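Local structure of CocE/NonD family hydrolase (Staphylococcus aureus subsp. aureus COL, 3III) at residues W91-T96 with H446-Q451; G296-E301 with D339-G344. The protein probably hydrolyses ester or amide bonds as an alpha/beta-hydrolase of the CocE/NonD family, its natural substrate not being established. One frame throughout, in Å; residues are numbered along the deposited sequence.

Followed from the N terminus, the chain first reaches 91-96, a loop after helix 87-90 whose partner, 446-451, comes some 350 residues later; interaction 1 thus closes a very long loop. Within that loop lie both halves of interaction 2: 296-301 leads from strand 290-295 into helix 299-304. Residues 339-344 connect strands 333-338 and 343-349. The second contact is therefore fully enclosed by the first, without crossing. Interaction 1 joins the loop after helix 87-90 to the five-stranded antiparallel sheet, whereas interaction 2 stays within the mixed-sheet region. Their centres are 10 Å apart, and Lys298 connects them, Lys298 NZ lying 2.6 Å from Thr93 O and 2.7 Å from Glu448 OE2.

Interaction 1: residues W91-T96 with H446-Q451; sequences WPTLGT and HIENGQ
His446 is the hub of this contact and meets Trp91, Thr93 and Leu94 at once. The tight part begins with a hydrogen bond in which Thr93 OG1 donates to His446 O over 2.6 Å. The donor lies in the carbonyl plane, with a C=O...OG1 angle of 155°. A chi1 of 58° tucks OG1 between the backbone N and carbonyl carbon of Thr93 and aims it at this oxygen, which also accepts from Ser523 OG. Next to it, Leu94 CD2 sits 3.9 Å from the centroid of the His446 ring, almost on the ring normal. The same methyl lies 3.7 Å above the Trp91 ring plane, and thus fills the corner between two aromatic groups. Those rings meet obliquely, their planes 74° apart. Thr93 O lies at the His446 ring edge, while a water that donates to Leu94 O (2.6 Å) also hydrogen-bonds His446 NE2 (2.9 Å). Packing is looser towards solvent, where the carboxylate of Glu448 runs alongside Thr93, its OE2 no nearer than 3.9 Å to Thr93 CG2; Lys298 forms a salt bridge with this OE2 instead. Trp91 NE1 is held by Ser523 OG, and a bound palmitic acid touches the indole. Overall, the loop following helix 87-90 packs on the G1 beta bulge that His446 and Ile447 form opposite Asp443 at the start of strand 447-458, with Trp300 of helix 299-304 nearly parallel to the His446 ring.

Interaction 2: residues G296-E301 with D339-G344; sequences GRKEWE and DQFYKG
Tyr342 reaches across to Lys298 and Glu301, and its hydroxyl takes part in two hydrogen bonds. Tyr342 OH accepts from Lys298 N at 3.1 Å, a bent bond with an N-H...OH angle of 141°, and donates to Glu301 OE2 at 2.5 Å. Glu301 OE2 lies in the plane of the phenol ring, yet the hydroxyl meets it from 42° out of the carboxylate plane. These two bonds pin the end of the ring at the N-terminus of helix 299-304, where Lys298 is the N-cap residue. A water provides a further polar link, between Gly296 O and Tyr342 N.

Ring contacts come from Arg297. Its CD lies over the centre of the Tyr342 ring, 3.6 Å from the centroid, in a CH-pi contact. Bent at chi2 (-63°), the chain lays its guanidinium over the Tyr342 carbonyl carbon; CZ, 5.0 Å from the ring centroid, makes an off-centre cation-pi contact, and NH2 is salt-bridged to Glu336.

A salt bridge, Lys343 NZ to the anti lone pair of Asp339 OD2 at 2.8 Å, adds to the backbone bonds of the turn, in which Lys343 N donates to Gln340 O and Lys343 O accepts from both Asp339 N and Gln340 N. Asp339 and Gln340, both facing Lys343, make a classic beta bulge, and Gln340 to Lys343 form a type II turn: a bulged beta-hairpin linking strands 333-338 and 343-349 at the edge of the mixed sheet of an alpha/beta-hydrolase fold.

Interaction 1: residues W91-T96 with H446-Q451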
loop_
_atom_site.group_PDB
_atom_site.type_symbol
_atom_site.label_atom_id
_atom_site.label_comp_id
_atom_site.label_asym_id
_atom_site.label_seq_id
_atom_site.Cartn_x
_atom_site.Cartn_y
_atom_site.Cartn_z
ATOM N N TRP A 91 -19.527 -3.555 5.343
ATOM C CA TRP A 91 -18.230 -2.875 5.436
ATOM C C TRP A 91 -18.500 -1.374 5.154
ATOM O O TRP A 91 -18.255 -0.902 4.065
ATOM C CB TRP A 91 -17.213 -3.447 4.451
ATOM C CG TRP A 91 -15.762 -3.075 4.822
ATOM C CD1 TRP A 91 -15.374 -2.224 5.838
ATOM C CD2 TRP A 91 -14.529 -3.552 4.227
ATOM N NE1 TRP A 91 -14.005 -2.150 5.892
ATOM C CE2 TRP A 91 -13.466 -2.916 4.897
ATOM C CE3 TRP A 91 -14.224 -4.414 3.166
ATOM C CZ2 TRP A 91 -12.130 -3.172 4.597
ATOM C CZ3 TRP A 91 -12.892 -4.644 2.850
ATOM C CH2 TRP A 91 -11.863 -4.029 3.558
ATOM N N PRO A 92 -19.084 -0.662 6.132
ATOM C CA PRO A 92 -19.636 0.677 5.921
ATOM C C PRO A 92 -18.620 1.746 5.637
ATOM O O PRO A 92 -18.948 2.755 4.985
ATOM C CB PRO A 92 -20.405 0.953 7.221
ATOM C CG PRO A 92 -19.922 -0.032 8.181
ATOM C CD PRO A 92 -19.505 -1.214 7.429
ATOM N N THR A 93 -17.384 1.500 6.022
ATOM C CA THR A 93 -16.314 2.495 5.938
ATOM C C THR A 93 -15.518 2.431 4.636
ATOM O O THR A 93 -14.465 3.056 4.494
ATOM C CB THR A 93 -15.367 2.263 7.088
ATOM O OG1 THR A 93 -14.855 0.916 7.021
ATOM C CG2 THR A 93 -16.064 2.514 8.472
ATOM N N LEU A 94 -15.944 1.591 3.694
ATOM C CA LEU A 94 -15.282 1.480 2.374
ATOM C C LEU A 94 -15.328 2.729 1.521
ATOM O O LEU A 94 -14.502 2.883 0.615
ATOM C CB LEU A 94 -15.840 0.320 1.548
ATOM C CG LEU A 94 -15.217 -1.041 1.806
ATOM C CD1 LEU A 94 -15.999 -2.068 0.975
ATOM C CD2 LEU A 94 -13.708 -1.030 1.473
ATOM N N GLY A 95 -16.300 3.597 1.796
ATOM C CA GLY A 95 -16.402 4.852 1.103
ATOM C C GLY A 95 -17.244 4.736 -0.171
ATOM O O GLY A 95 -17.931 3.733 -0.375
ATOM N N THR A 96 -17.149 5.731 -1.023
ATOM C CA THR A 96 -17.974 5.741 -2.237
ATOM C C THR A 96 -17.195 5.306 -3.423
ATOM O O THR A 96 -16.200 5.937 -3.811
ATOM C CB THR A 96 -18.534 7.129 -2.468
ATOM O OG1 THR A 96 -19.334 7.450 -1.304
ATOM C CG2 THR A 96 -19.400 7.144 -3.806
ATOM N N HIS A 446 -9.403 0.675 6.261
ATOM C CA HIS A 446 -10.615 1.528 6.206
ATOM C C HIS A 446 -11.254 1.730 7.587
ATOM O O HIS A 446 -12.458 1.630 7.730
ATOM C CB HIS A 446 -11.651 0.994 5.207
ATOM C CG HIS A 446 -11.194 1.100 3.785
ATOM N ND1 HIS A 446 -10.210 0.284 3.272
ATOM C CD2 HIS A 446 -11.540 1.952 2.796
ATOM C CE1 HIS A 446 -9.967 0.649 2.024
ATOM N NE2 HIS A 446 -10.763 1.658 1.707
ATOM N N ILE A 447 -10.427 1.931 8.601
ATOM C CA ILE A 447 -10.938 2.342 9.909
ATOM C C ILE A 447 -10.943 3.867 9.972
ATOM O O ILE A 447 -10.228 4.515 9.234
ATOM C CB ILE A 447 -10.154 1.733 11.114
ATOM C CG1 ILE A 447 -8.701 2.270 11.205
ATOM C CG2 ILE A 447 -10.220 0.191 11.025
ATOM C CD1 ILE A 447 -7.948 1.735 12.540
ATOM N N GLU A 448 -11.856 4.411 10.754
ATOM C CA GLU A 448 -11.981 5.882 10.883
ATOM C C GLU A 448 -11.513 6.405 12.233
ATOM O O GLU A 448 -11.438 7.631 12.419
ATOM C CB GLU A 448 -13.414 6.316 10.594
ATOM C CG GLU A 448 -13.825 5.901 9.164
ATOM C CD GLU A 448 -15.136 6.456 8.688
ATOM O OE1 GLU A 448 -15.899 7.084 9.474
ATOM O OE2 GLU A 448 -15.428 6.252 7.471
ATOM N N ASN A 449 -11.190 5.499 13.152
ATOM C CA ASN A 449 -10.622 5.892 14.485
ATOM C C ASN A 449 -9.129 5.655 14.575
ATOM O O ASN A 449 -8.611 5.313 15.640
ATOM C CB ASN A 449 -11.337 5.120 15.623
ATOM C CG ASN A 449 -11.081 3.602 15.568
ATOM O OD1 ASN A 449 -10.810 3.053 14.510
ATOM N ND2 ASN A 449 -11.087 2.953 16.740
ATOM N N GLY A 450 -8.422 5.860 13.467
ATOM C CA GLY A 450 -7.019 5.681 13.420
ATOM C C GLY A 450 -6.215 6.861 13.927
ATOM O O GLY A 450 -6.736 7.847 14.454
ATOM N N GLN A 451 -4.906 6.752 13.752
ATOM C CA GLN A 451 -3.988 7.693 14.357
ATOM C C GLN A 451 -3.105 8.300 13.269
ATOM O O GLN A 451 -3.409 8.213 12.093
ATOM C CB GLN A 451 -3.210 7.020 15.512
ATOM C CG GLN A 451 -2.204 5.932 15.105
ATOM C CD GLN A 451 -1.641 5.087 16.342
ATOM O OE1 GLN A 451 -1.986 5.347 17.471
ATOM N NE2 GLN A 451 -0.787 4.100 16.071
HETATM O O HOH W 1 -12.188 2.706 -0.542
#

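Interaction 2: residues G296-E301 with D339-G344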
loop_
_atom_site.group_PDB
_atom_site.type_symbol
_atom_site.label_atom_id
_atom_site.label_comp_id
_atom_site.label_asym_id
_atom_site.label_seq_id
_atom_site.Cartn_x
_atom_site.Cartn_y
_atom_site.Cartn_z
ATOM N N GLY A 296 -4.705 11.263 2.197
ATOM C CA GLY A 296 -5.092 10.705 3.484
ATOM C C GLY A 296 -6.588 10.323 3.544
ATOM O O GLY A 296 -7.234 10.433 4.593
ATOM N N ARG A 297 -7.081 9.783 2.448
ATOM C CA ARG A 297 -8.481 9.382 2.279
ATOM C C ARG A 297 -8.566 7.864 2.033
ATOM O O ARG A 297 -7.619 7.131 2.318
ATOM C CB ARG A 297 -9.068 10.174 1.104
ATOM C CG ARG A 297 -8.751 11.733 1.121
ATOM C CD ARG A 297 -9.365 12.351 2.306
ATOM N NE ARG A 297 -8.908 13.736 2.496
ATOM C CZ ARG A 297 -9.549 14.833 2.118
ATOM N NH1 ARG A 297 -10.693 14.766 1.446
ATOM N NH2 ARG A 297 -8.981 16.022 2.382
ATOM N N LYS A 298 -9.712 7.385 1.542
ATOM C CA LYS A 298 -9.944 5.962 1.401
ATOM C C LYS A 298 -9.415 5.422 0.040
ATOM O O LYS A 298 -9.366 6.142 -0.957
ATOM C CB LYS A 298 -11.455 5.683 1.608
ATOM C CG LYS A 298 -11.945 5.788 3.019
ATOM C CD LYS A 298 -13.483 5.974 3.100
ATOM C CE LYS A 298 -13.985 6.270 4.485
ATOM N NZ LYS A 298 -13.730 5.251 5.572
ATOM N N GLU A 299 -9.055 4.155 0.014
ATOM C CA GLU A 299 -8.254 3.542 -1.068
ATOM C C GLU A 299 -8.928 3.449 -2.429
ATOM O O GLU A 299 -8.522 4.160 -3.377
ATOM C CB GLU A 299 -7.753 2.168 -0.601
ATOM C CG GLU A 299 -6.975 1.286 -1.580
ATOM C CD GLU A 299 -6.644 -0.072 -0.976
ATOM O OE1 GLU A 299 -6.856 -0.229 0.248
ATOM O OE2 GLU A 299 -6.208 -1.013 -1.667
ATOM N N TRP A 300 -9.928 2.582 -2.537
ATOM C CA TRP A 300 -10.647 2.394 -3.804
ATOM C C TRP A 300 -11.493 3.637 -4.108
ATOM O O TRP A 300 -11.651 4.016 -5.270
ATOM C CB TRP A 300 -11.522 1.130 -3.797
ATOM C CG TRP A 300 -10.721 -0.137 -3.705
ATOM C CD1 TRP A 300 -10.051 -0.772 -4.725
ATOM C CD2 TRP A 300 -10.470 -0.906 -2.529
ATOM N NE1 TRP A 300 -9.408 -1.885 -4.249
ATOM C CE2 TRP A 300 -9.625 -1.979 -2.902
ATOM C CE3 TRP A 300 -10.866 -0.782 -1.187
ATOM C CZ2 TRP A 300 -9.208 -2.952 -2.009
ATOM C CZ3 TRP A 300 -10.442 -1.723 -0.284
ATOM C CH2 TRP A 300 -9.593 -2.797 -0.689
ATOM N N GLU A 301 -12.037 4.288 -3.086
ATOM C CA GLU A 301 -12.759 5.541 -3.305
ATOM C C GLU A 301 -11.909 6.596 -4.065
ATOM O O GLU A 301 -12.358 7.208 -5.048
ATOM C CB GLU A 301 -13.278 6.075 -1.981
ATOM C CG GLU A 301 -13.885 7.524 -2.081
ATOM C CD GLU A 301 -14.225 8.034 -0.705
ATOM O OE1 GLU A 301 -15.219 7.489 -0.094
ATOM O OE2 GLU A 301 -13.526 8.949 -0.237
ATOM N N ASP A 339 -5.321 17.533 8.419
ATOM C CA ASP A 339 -5.597 18.275 9.646
ATOM C C ASP A 339 -6.582 17.488 10.568
ATOM O O ASP A 339 -6.285 17.276 11.768
ATOM C CB ASP A 339 -6.216 19.623 9.311
ATOM C CG ASP A 339 -6.576 20.418 10.589
ATOM O OD1 ASP A 339 -5.948 20.183 11.657
ATOM O OD2 ASP A 339 -7.486 21.235 10.511
ATOM N N GLN A 340 -7.722 17.085 9.995
ATOM C CA GLN A 340 -8.698 16.213 10.638
ATOM C C GLN A 340 -9.147 15.146 9.614
ATOM O O GLN A 340 -8.684 15.138 8.456
ATOM C CB GLN A 340 -9.925 16.990 11.169
ATOM C CG GLN A 340 -9.674 18.052 12.219
ATOM C CD GLN A 340 -10.021 17.622 13.676
ATOM O OE1 GLN A 340 -10.891 16.731 13.934
ATOM N NE2 GLN A 340 -9.330 18.259 14.655
ATOM N N PHE A 341 -10.074 14.289 10.033
ATOM C CA PHE A 341 -10.613 13.201 9.197
ATOM C C PHE A 341 -11.234 13.869 7.976
ATOM O O PHE A 341 -12.186 14.691 8.107
ATOM C CB PHE A 341 -11.657 12.372 10.003
ATOM C CG PHE A 341 -12.365 11.330 9.200
ATOM C CD1 PHE A 341 -11.861 10.063 9.080
ATOM C CD2 PHE A 341 -13.528 11.645 8.538
ATOM C CE1 PHE A 341 -12.495 9.095 8.287
ATOM C CE2 PHE A 341 -14.174 10.705 7.720
ATOM C CZ PHE A 341 -13.670 9.409 7.623
ATOM N N TYR A 342 -10.752 13.502 6.789
ATOM C CA TYR A 342 -11.315 14.092 5.522
ATOM C C TYR A 342 -11.259 15.615 5.476
ATOM O O TYR A 342 -12.134 16.293 4.862
ATOM C CB TYR A 342 -12.726 13.550 5.285
ATOM C CG TYR A 342 -12.666 12.307 4.407
ATOM C CD1 TYR A 342 -12.007 11.151 4.840
ATOM C CD2 TYR A 342 -13.192 12.327 3.098
ATOM C CE1 TYR A 342 -11.910 10.011 4.034
ATOM C CE2 TYR A 342 -13.068 11.184 2.266
ATOM C CZ TYR A 342 -12.476 10.014 2.782
ATOM O OH TYR A 342 -12.355 8.870 1.972
ATOM N N LYS A 343 -10.230 16.159 6.109
ATOM C CA LYS A 343 -10.003 17.622 6.077
ATOM C C LYS A 343 -8.502 17.814 5.992
ATOM O O LYS A 343 -7.750 17.459 6.913
ATOM C CB LYS A 343 -10.534 18.315 7.295
ATOM C CG LYS A 343 -10.335 19.839 7.268
ATOM C CD LYS A 343 -10.529 20.448 8.643
ATOM C CE LYS A 343 -10.404 21.984 8.632
ATOM N NZ LYS A 343 -8.988 22.391 8.407
ATOM N N GLY A 344 -8.053 18.392 4.900
ATOM C CA GLY A 344 -6.614 18.697 4.730
ATOM C C GLY A 344 -6.353 19.557 3.531
ATOM O O GLY A 344 -7.298 19.962 2.838
HETATM O O HOH W 2 -8.299 12.322 6.393
#